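Local structure of periplasmic beta-glucosidase (6R5T) at residues 20-28 with 40-51; 10-18 with 67-75. The protein probably hydrolyses terminal, non-reducing beta-D-glucosyl residues with release of beta-D-glucose, as a periplasmic member of glycoside hydrolase family 3. The protein carries 1 engineered substitution. All coordinates share one frame; numbering follows the deposited sequence.

Interaction 1. Residues 20-28 with 40-51. With GAL (beta-D-galactopyranose), chain C.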
loop_
_atom_site.group_PDB
_atom_site.type_symbol
_atom_site.label_atom_id
_atom_site.label_comp_id
_atom_site.label_asym_id
_atom_site.label_seq_id
_atom_site.Cartn_x
_atom_site.Cartn_y
_atom_site.Cartn_z
ATOM N N ILE A 20 -28.007 24.911 19.736
ATOM C CA ILE A 20 -26.914 23.939 19.994
ATOM C C ILE A 20 -27.504 22.580 20.360
ATOM O O ILE A 20 -26.917 21.541 19.927
ATOM C CB ILE A 20 -25.977 24.487 21.066
ATOM C CG1 ILE A 20 -25.260 25.722 20.518
ATOM C CG2 ILE A 20 -25.029 23.378 21.543
ATOM C CD1 ILE A 20 -24.549 26.544 21.575
ATOM N N GLY A 21 -28.643 22.528 21.061
ATOM C CA GLY A 21 -29.283 21.234 21.368
ATOM C C GLY A 21 -29.606 20.437 20.110
ATOM O O GLY A 21 -29.547 19.214 20.118
ATOM N N GLN A 22 -29.986 21.110 19.045
ATOM C CA GLN A 22 -30.339 20.465 17.759
ATOM C C GLN A 22 -29.145 19.704 17.182
ATOM O O GLN A 22 -29.395 18.744 16.414
ATOM C CB GLN A 22 -30.843 21.469 16.748
ATOM C CG GLN A 22 -32.256 21.960 17.143
ATOM C CD GLN A 22 -33.228 20.815 17.178
ATOM O OE1 GLN A 22 -33.454 20.174 16.144
ATOM N NE2 GLN A 22 -33.769 20.513 18.355
ATOM N N LEU A 23 -27.937 20.079 17.566
ATOM C CA LEU A 23 -26.717 19.510 16.935
ATOM C C LEU A 23 -26.317 18.224 17.650
ATOM O O LEU A 23 -25.354 17.566 17.197
ATOM C CB LEU A 23 -25.590 20.537 16.971
ATOM C CG LEU A 23 -25.956 21.941 16.473
ATOM C CD1 LEU A 23 -24.733 22.807 16.491
ATOM C CD2 LEU A 23 -26.618 21.901 15.091
ATOM N N ARG A 24 -27.026 17.837 18.698
ATOM C CA ARG A 24 -26.592 16.717 19.544
ATOM C C ARG A 24 -27.271 15.440 19.099
ATOM O O ARG A 24 -28.515 15.364 19.115
ATOM C CB ARG A 24 -26.938 17.026 20.992
ATOM C CG ARG A 24 -26.377 16.018 21.953
ATOM C CD ARG A 24 -26.571 16.510 23.363
ATOM N NE ARG A 24 -26.142 15.539 24.342
ATOM C CZ ARG A 24 -26.781 15.245 25.466
ATOM N NH1 ARG A 24 -27.913 15.853 25.753
ATOM N NH2 ARG A 24 -26.294 14.336 26.299
ATOM N N LEU A 25 -26.452 14.462 18.662
ATOM C CA LEU A 25 -26.922 13.137 18.226
ATOM C C LEU A 25 -26.377 12.107 19.206
ATOM O O LEU A 25 -25.162 12.013 19.346
ATOM C CB LEU A 25 -26.388 12.902 16.821
ATOM C CG LEU A 25 -26.506 11.491 16.280
ATOM C CD1 LEU A 25 -27.948 11.085 16.175
ATOM C CD2 LEU A 25 -25.829 11.416 14.890
ATOM N N VAL A 26 -27.257 11.377 19.871
ATOM C CA VAL A 26 -26.829 10.471 20.964
ATOM C C VAL A 26 -27.556 9.140 20.875
ATOM O O VAL A 26 -28.600 9.045 20.254
ATOM C CB VAL A 26 -27.054 11.108 22.346
ATOM C CG1 VAL A 26 -26.093 12.231 22.597
ATOM C CG2 VAL A 26 -28.481 11.580 22.488
ATOM N N SER A 27 -26.980 8.147 21.545
ATOM C CA SER A 27 -27.588 6.802 21.689
ATOM C C SER A 27 -27.719 6.509 23.183
ATOM O O SER A 27 -26.863 6.952 23.951
ATOM C CB SER A 27 -26.761 5.736 21.040
ATOM O OG SER A 27 -25.440 5.750 21.550
ATOM N N VAL A 28 -28.665 5.665 23.529
ATOM C CA VAL A 28 -28.764 5.115 24.909
ATOM C C VAL A 28 -27.553 4.212 25.123
ATOM O O VAL A 28 -27.265 3.363 24.266
ATOM C CB VAL A 28 -30.062 4.364 25.142
ATOM C CG1 VAL A 28 -30.095 3.778 26.544
ATOM C CG2 VAL A 28 -31.239 5.253 24.920
ATOM N N ASP A 40 -33.036 15.096 29.121
ATOM C CA ASP A 40 -32.393 16.038 28.179
ATOM C C ASP A 40 -33.326 16.312 27.016
ATOM O O ASP A 40 -33.357 17.466 26.546
ATOM C CB ASP A 40 -31.029 15.535 27.707
ATOM C CG ASP A 40 -29.900 15.795 28.685
ATOM O OD1 ASP A 40 -30.151 16.379 29.762
ATOM O OD2 ASP A 40 -28.762 15.397 28.366
ATOM N N ILE A 41 -34.058 15.326 26.522
ATOM C CA ILE A 41 -35.036 15.566 25.429
ATOM C C ILE A 41 -36.094 16.564 25.928
ATOM O O ILE A 41 -36.416 17.506 25.192
ATOM C CB ILE A 41 -35.676 14.272 24.937
ATOM C CG1 ILE A 41 -34.634 13.319 24.332
ATOM C CG2 ILE A 41 -36.828 14.590 24.006
ATOM C CD1 ILE A 41 -35.168 11.901 24.193
ATOM N N ARG A 42 -36.581 16.386 27.154
ATOM C CA ARG A 42 -37.655 17.264 27.689
ATOM C C ARG A 42 -37.116 18.688 27.768
ATOM O O ARG A 42 -37.919 19.606 27.653
ATOM C CB ARG A 42 -38.129 16.771 29.060
ATOM C CG ARG A 42 -38.908 15.457 29.036
ATOM C CD ARG A 42 -39.588 15.154 30.392
ATOM N NE ARG A 42 -38.648 14.859 31.464
ATOM C CZ ARG A 42 -38.194 13.635 31.763
ATOM N NH1 ARG A 42 -38.552 12.583 31.050
ATOM N NH2 ARG A 42 -37.334 13.471 32.749
ATOM N N ALA A 43 -35.808 18.868 27.976
ATOM C CA ALA A 43 -35.129 20.168 28.144
ATOM C C ALA A 43 -34.763 20.804 26.794
ATOM O O ALA A 43 -34.193 21.876 26.801
ATOM C CB ALA A 43 -33.914 19.949 28.998
ATOM N N GLY A 44 -35.022 20.148 25.665
ATOM C CA GLY A 44 -34.639 20.678 24.337
ATOM C C GLY A 44 -33.151 20.494 24.035
ATOM O O GLY A 44 -32.626 21.176 23.134
ATOM N N LYS A 45 -32.462 19.585 24.734
ATOM C CA LYS A 45 -30.994 19.470 24.651
ATOM C C LYS A 45 -30.580 18.311 23.746
ATOM O O LYS A 45 -29.391 18.045 23.711
ATOM C CB LYS A 45 -30.395 19.261 26.040
ATOM C CG LYS A 45 -30.611 20.461 26.948
ATOM C CD LYS A 45 -29.590 20.639 28.018
ATOM C CE LYS A 45 -29.953 19.967 29.314
ATOM N NZ LYS A 45 -29.196 20.555 30.453
ATOM N N VAL A 46 -31.500 17.710 23.021
ATOM C CA VAL A 46 -31.175 16.579 22.089
ATOM C C VAL A 46 -31.760 16.869 20.724
ATOM O O VAL A 46 -32.940 17.177 20.625
ATOM C CB VAL A 46 -31.701 15.248 22.636
ATOM C CG1 VAL A 46 -31.392 14.095 21.675
ATOM C CG2 VAL A 46 -31.165 14.974 24.022
ATOM N N GLY A 47 -30.994 16.642 19.656
ATOM C CA GLY A 47 -31.479 16.867 18.297
ATOM C C GLY A 47 -31.917 15.573 17.633
ATOM O O GLY A 47 -32.862 15.570 16.847
ATOM N N ALA A 48 -31.225 14.462 17.931
ATOM C CA ALA A 48 -31.526 13.190 17.282
ATOM C C ALA A 48 -30.929 12.045 18.056
ATOM O O ALA A 48 -30.046 12.237 18.894
ATOM C CB ALA A 48 -30.979 13.228 15.872
ATOM N N ILE A 49 -31.465 10.876 17.756
ATOM C CA ILE A 49 -31.132 9.636 18.462
ATOM C C ILE A 49 -30.630 8.676 17.399
ATOM O O ILE A 49 -31.186 8.657 16.293
ATOM C CB ILE A 49 -32.377 9.103 19.158
ATOM C CG1 ILE A 49 -32.911 10.096 20.186
ATOM C CG2 ILE A 49 -32.120 7.739 19.785
ATOM C CD1 ILE A 49 -32.020 10.321 21.328
ATOM N N PHE A 50 -29.690 7.832 17.773
ATOM C CA PHE A 50 -29.403 6.629 16.953
ATOM C C PHE A 50 -29.445 5.400 17.859
ATOM O O PHE A 50 -29.245 5.518 19.075
ATOM C CB PHE A 50 -28.090 6.767 16.191
ATOM C CG PHE A 50 -26.821 6.831 16.994
ATOM C CD1 PHE A 50 -26.465 7.993 17.657
ATOM C CD2 PHE A 50 -25.981 5.739 17.105
ATOM C CE1 PHE A 50 -25.309 8.110 18.384
ATOM C CE2 PHE A 50 -24.831 5.833 17.883
ATOM C CZ PHE A 50 -24.483 7.009 18.502
ATOM N N ASN A 51 -29.685 4.255 17.216
ATOM C CA ASN A 51 -29.668 2.900 17.828
ATOM C C ASN A 51 -30.899 2.635 18.698
ATOM O O ASN A 51 -30.885 1.597 19.366
ATOM C CB ASN A 51 -28.378 2.671 18.613
ATOM C CG ASN A 51 -27.169 2.357 17.749
ATOM O OD1 ASN A 51 -27.298 2.170 16.549
ATOM N ND2 ASN A 51 -25.990 2.374 18.352
HETATM C C1 GAL C . -20.678 3.248 16.051
HETATM C C2 GAL C . -22.124 2.713 16.026
HETATM C C3 GAL C . -22.314 1.812 17.251
HETATM C C4 GAL C . -21.262 0.680 17.186
HETATM C C5 GAL C . -19.861 1.317 17.088
HETATM C C6 GAL C . -18.778 0.265 16.882
HETATM O O2 GAL C . -23.027 3.808 16.053
HETATM O O3 GAL C . -23.642 1.252 17.180
HETATM O O4 GAL C . -21.580 -0.057 15.982
HETATM O O5 GAL C . -19.740 2.198 15.917
HETATM O O6 GAL C . -17.499 0.928 16.726
HETATM O O HOH W 1 -33.359 22.295 20.807
HETATM O O HOH W 2 -35.078 17.987 18.732
HETATM O O HOH W 3 -27.486 13.189 29.347
HETATM O O HOH W 4 -30.311 4.574 21.355
#
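Strands 24-26 and 48-50 are the parallel pair of a beta-alpha-beta unit, linked through helix 34-42, in the TIM-barrel-like domain of this family 3 enzyme. Val26 N donates to Ala48 O at 3.1 Å, and Phe50 N donates to Val26 O. Where the pairing begins, Arg24 O is gripped by two amides: Gly47 N at 2.8 Å and Ala48 N at 3.1 Å. The extended side chain of Arg24, with CG anti to the backbone N (chi1 -173°), runs past Lys45 to the end of helix 34-42. There Arg24 NH1 forms a salt bridge with Asp40 OD2 at 2.8 Å. Asp40 OD2 lies in the plane of the guanidinium, but Arg24 NH1 meets it from above the carboxylate plane. NH1 also donates weakly to Lys45 O, and NE pairs with Asp290. Further along, Ser27 CB sits over the face of the Phe50 ring, 3.7 Å from its centroid. Leu25 CD1 meets the edge of that ring and also packs on Ala48 CB. On the face carrying Val26 and Ile49, Val26 CG2 touches Val46 CG1 and Ile49 CD1. Asn51 ND2 donates to galactose O3 at 2.9 Å. The two acids probably offset the charge of the buried Arg24 and hold its guanidinium in place, while strand 48-50 carries Phe50 and Asn51 to the sugar pocket.

Interaction 2. Residues 10-18 with 67-75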
loop_
_atom_site.group_PDB
_atom_site.type_symbol
_atom_site.label_atom_id
_atom_site.label_comp_id
_atom_site.label_asym_id
_atom_site.label_seq_id
_atom_site.Cartn_x
_atom_site.Cartn_y
_atom_site.Cartn_z
ATOM N N LEU A 10 -38.783 29.699 12.725
ATOM C CA LEU A 10 -38.459 28.850 13.891
ATOM C C LEU A 10 -37.120 29.274 14.495
ATOM O O LEU A 10 -37.021 29.409 15.745
ATOM C CB LEU A 10 -38.460 27.372 13.507
ATOM C CG LEU A 10 -38.110 26.413 14.639
ATOM C CD1 LEU A 10 -38.993 26.598 15.852
ATOM C CD2 LEU A 10 -38.333 25.001 14.135
ATOM N N MET A 11 -36.075 29.476 13.688
ATOM C CA MET A 11 -34.750 29.844 14.247
ATOM C C MET A 11 -34.775 31.217 14.939
ATOM O O MET A 11 -34.020 31.370 15.867
ATOM C CB MET A 11 -33.697 29.814 13.142
ATOM C CG MET A 11 -33.419 28.372 12.829
ATOM S SD MET A 11 -32.079 28.143 11.694
ATOM C CE MET A 11 -30.683 28.756 12.638
ATOM N N ALA A 12 -35.633 32.132 14.499
ATOM C CA ALA A 12 -35.776 33.463 15.145
ATOM C C ALA A 12 -36.339 33.286 16.555
ATOM O O ALA A 12 -36.220 34.223 17.346
ATOM C CB ALA A 12 -36.641 34.409 14.305
ATOM N N ARG A 13 -36.949 32.155 16.875
ATOM C CA ARG A 13 -37.525 31.904 18.214
ATOM C C ARG A 13 -36.487 31.285 19.155
ATOM O O ARG A 13 -36.754 31.147 20.371
ATOM C CB ARG A 13 -38.724 30.960 18.108
ATOM C CG ARG A 13 -39.820 31.394 17.148
ATOM C CD ARG A 13 -40.986 30.416 17.139
ATOM N NE ARG A 13 -41.559 30.412 18.455
ATOM C CZ ARG A 13 -42.554 29.660 18.887
ATOM N NH1 ARG A 13 -43.139 28.820 18.063
ATOM N NH2 ARG A 13 -42.931 29.764 20.151
ATOM N N MET A 14 -35.381 30.759 18.605
ATOM C CA MET A 14 -34.524 29.828 19.367
ATOM C C MET A 14 -33.380 30.565 20.042
ATOM O O MET A 14 -32.706 31.378 19.425
ATOM C CB MET A 14 -33.972 28.735 18.436
ATOM C CG MET A 14 -35.067 27.853 17.951
ATOM S SD MET A 14 -34.487 26.745 16.600
ATOM C CE MET A 14 -33.542 25.578 17.590
ATOM N N SER A 15 -33.150 30.212 21.302
ATOM C CA SER A 15 -31.937 30.601 22.038
ATOM C C SER A 15 -30.758 29.856 21.425
ATOM O O SER A 15 -30.983 28.775 20.795
ATOM C CB SER A 15 -31.999 30.293 23.511
ATOM O OG SER A 15 -32.136 28.914 23.741
ATOM N N ASN A 16 -29.568 30.314 21.725
ATOM C CA ASN A 16 -28.383 29.513 21.318
ATOM C C ASN A 16 -28.390 28.155 21.997
ATOM O O ASN A 16 -27.996 27.151 21.345
ATOM C CB ASN A 16 -27.076 30.255 21.538
ATOM C CG ASN A 16 -26.711 31.106 20.340
ATOM O OD1 ASN A 16 -27.411 31.152 19.326
ATOM N ND2 ASN A 16 -25.599 31.799 20.468
ATOM N N ALA A 17 -28.860 28.043 23.238
ATOM C CA ALA A 17 -28.952 26.733 23.898
ATOM C C ALA A 17 -29.806 25.786 23.052
ATOM O O ALA A 17 -29.474 24.554 22.899
ATOM C CB ALA A 17 -29.488 26.932 25.291
ATOM N N GLU A 18 -30.949 26.290 22.574
ATOM C CA GLU A 18 -31.888 25.484 21.770
ATOM C C GLU A 18 -31.247 25.128 20.417
ATOM O O GLU A 18 -31.413 23.979 19.956
ATOM C CB GLU A 18 -33.216 26.233 21.598
ATOM C CG GLU A 18 -34.041 26.199 22.882
ATOM C CD GLU A 18 -35.175 27.222 22.977
ATOM O OE1 GLU A 18 -36.118 26.897 23.716
ATOM O OE2 GLU A 18 -35.149 28.277 22.280
ATOM N N HIS A 67 -42.712 17.992 26.141
ATOM C CA HIS A 67 -42.428 18.694 27.419
ATOM C C HIS A 67 -41.430 19.839 27.235
ATOM O O HIS A 67 -41.201 20.572 28.185
ATOM C CB HIS A 67 -41.932 17.740 28.508
ATOM C CG HIS A 67 -42.927 16.702 28.873
ATOM N ND1 HIS A 67 -44.104 16.994 29.563
ATOM C CD2 HIS A 67 -42.949 15.375 28.622
ATOM C CE1 HIS A 67 -44.784 15.877 29.734
ATOM N NE2 HIS A 67 -44.097 14.868 29.174
ATOM N N SER A 68 -40.817 19.998 26.062
ATOM C CA SER A 68 -39.824 21.080 25.844
ATOM C C SER A 68 -40.575 22.356 25.488
ATOM O O SER A 68 -41.781 22.294 25.160
ATOM C CB SER A 68 -38.804 20.717 24.757
ATOM O OG SER A 68 -39.435 20.531 23.519
ATOM N N ARG A 69 -39.868 23.459 25.444
ATOM C CA ARG A 69 -40.514 24.762 25.123
ATOM C C ARG A 69 -40.987 24.787 23.676
ATOM O O ARG A 69 -42.153 25.110 23.429
ATOM C CB ARG A 69 -39.556 25.885 25.440
ATOM C CG ARG A 69 -40.191 27.256 25.289
ATOM C CD ARG A 69 -39.162 28.342 25.501
ATOM N NE ARG A 69 -38.338 28.583 24.307
ATOM C CZ ARG A 69 -38.598 29.479 23.360
ATOM N NH1 ARG A 69 -39.750 30.149 23.356
ATOM N NH2 ARG A 69 -37.735 29.645 22.374
ATOM N N LEU A 70 -40.110 24.451 22.715
ATOM C CA LEU A 70 -40.474 24.544 21.273
ATOM C C LEU A 70 -41.002 23.241 20.659
ATOM O O LEU A 70 -41.550 23.325 19.558
ATOM C CB LEU A 70 -39.264 25.061 20.486
ATOM C CG LEU A 70 -38.876 26.508 20.778
ATOM C CD1 LEU A 70 -37.602 26.896 20.047
ATOM C CD2 LEU A 70 -40.007 27.445 20.397
ATOM N N LYS A 71 -40.862 22.115 21.334
ATOM C CA LYS A 71 -41.421 20.816 20.904
ATOM C C LYS A 71 -40.859 20.446 19.523
ATOM O O LYS A 71 -41.604 19.944 18.700
ATOM C CB LYS A 71 -42.959 20.876 20.917
ATOM C CG LYS A 71 -43.464 21.293 22.310
ATOM C CD LYS A 71 -44.909 21.621 22.435
ATOM C CE LYS A 71 -45.253 22.071 23.846
ATOM N NZ LYS A 71 -44.655 23.388 24.143
ATOM N N ILE A 72 -39.577 20.705 19.286
ATOM C CA ILE A 72 -38.955 20.333 17.981
ATOM C C ILE A 72 -38.785 18.818 18.006
ATOM O O ILE A 72 -38.125 18.288 18.896
ATOM C CB ILE A 72 -37.620 21.074 17.773
ATOM C CG1 ILE A 72 -37.823 22.596 17.691
ATOM C CG2 ILE A 72 -36.932 20.541 16.534
ATOM C CD1 ILE A 72 -36.566 23.374 17.699
ATOM N N PRO A 73 -39.344 18.097 17.010
ATOM C CA PRO A 73 -39.277 16.641 17.007
ATOM C C PRO A 73 -37.847 16.121 16.776
ATOM O O PRO A 73 -37.024 16.818 16.170
ATOM C CB PRO A 73 -40.115 16.208 15.834
ATOM C CG PRO A 73 -40.030 17.360 14.911
ATOM C CD PRO A 73 -40.037 18.593 15.819
ATOM N N LEU A 74 -37.600 14.955 17.332
ATOM C CA LEU A 74 -36.338 14.220 17.065
ATOM C C LEU A 74 -36.449 13.600 15.690
ATOM O O LEU A 74 -37.562 13.319 15.224
ATOM C CB LEU A 74 -36.199 13.107 18.107
ATOM C CG LEU A 74 -36.084 13.601 19.534
ATOM C CD1 LEU A 74 -36.389 12.467 20.478
ATOM C CD2 LEU A 74 -34.715 14.185 19.803
ATOM N N PHE A 75 -35.286 13.309 15.107
ATOM C CA PHE A 75 -35.224 12.182 14.150
ATOM C C PHE A 75 -34.453 11.020 14.785
ATOM O O PHE A 75 -33.644 11.202 15.711
ATOM C CB PHE A 75 -34.707 12.609 12.775
ATOM C CG PHE A 75 -33.238 12.892 12.666
ATOM C CD1 PHE A 75 -32.305 11.874 12.630
ATOM C CD2 PHE A 75 -32.779 14.182 12.494
ATOM C CE1 PHE A 75 -30.951 12.156 12.460
ATOM C CE2 PHE A 75 -31.434 14.475 12.351
ATOM C CZ PHE A 75 -30.513 13.458 12.332
HETATM O O HOH W 5 -37.216 24.133 23.335
#
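Arg69 clasps Glu18 side-on with two nitrogens. Arg69 NE donates to Glu18 OE1 at 2.8 Å, and Arg69 NH2 to Glu18 OE2 at 2.9 Å. Each oxygen uses its syn lone pair, and the carboxylate and guanidinium are nearly coplanar, 20° apart. The Arg69 chain leaves trans to its own amide (chi1 -174°) and turns at chi3 (81°), which brings its NE/NH2 edge round to the acid. Arg69 NH2 also donates to Arg13 O at 2.7 Å. Glu18 also belongs to the capping box that starts helix 16-22: Ser15 OG accepts from Glu18 N, and Ser15 N donates to Glu18 OE2 at 2.9 Å. The carboxylate therefore joins the helix start to the loop between helix 55-65 and strand 75-78. A water bridges Glu18 OE1 and Leu70 N. The two methyls of Leu70 go to different partners. Leu70 CD2 lies over the centre of the Arg13 guanidinium face, 3.7 Å from Arg13 CZ, and also near the rim of one face of the Arg69 guanidinium. Leu70 CD1 presses on Met14 CG at 3.4 Å, a tight contact. Met14 bends at chi3, and Met14 CE meets Ile72 CD1 tip to tip at 3.7 Å.

The centres of the two contacts lie about 11 Å apart, on the same side of the chain's centre. Along the chain, interaction 1 is nested inside the loop closed by interaction 2. Both use helix 16-22: residues 10-18 supply its start and residues 20-28 its end. They also meet in the parallel sheet, where strand 48-50 lies between strands 24-26 and 75-78. Ile49 N probably donates to Phe75 O at 3.0 Å. Gln22 OE1 packs near Ile72 CG2, and Lys321 hydrogen-bonds to Gln22, Gly47 and Pro73. Strand 48-50 of interaction 1 ends at the sugar pocket, while interaction 2 ties the N-terminal helices to the loop leading into the next strand.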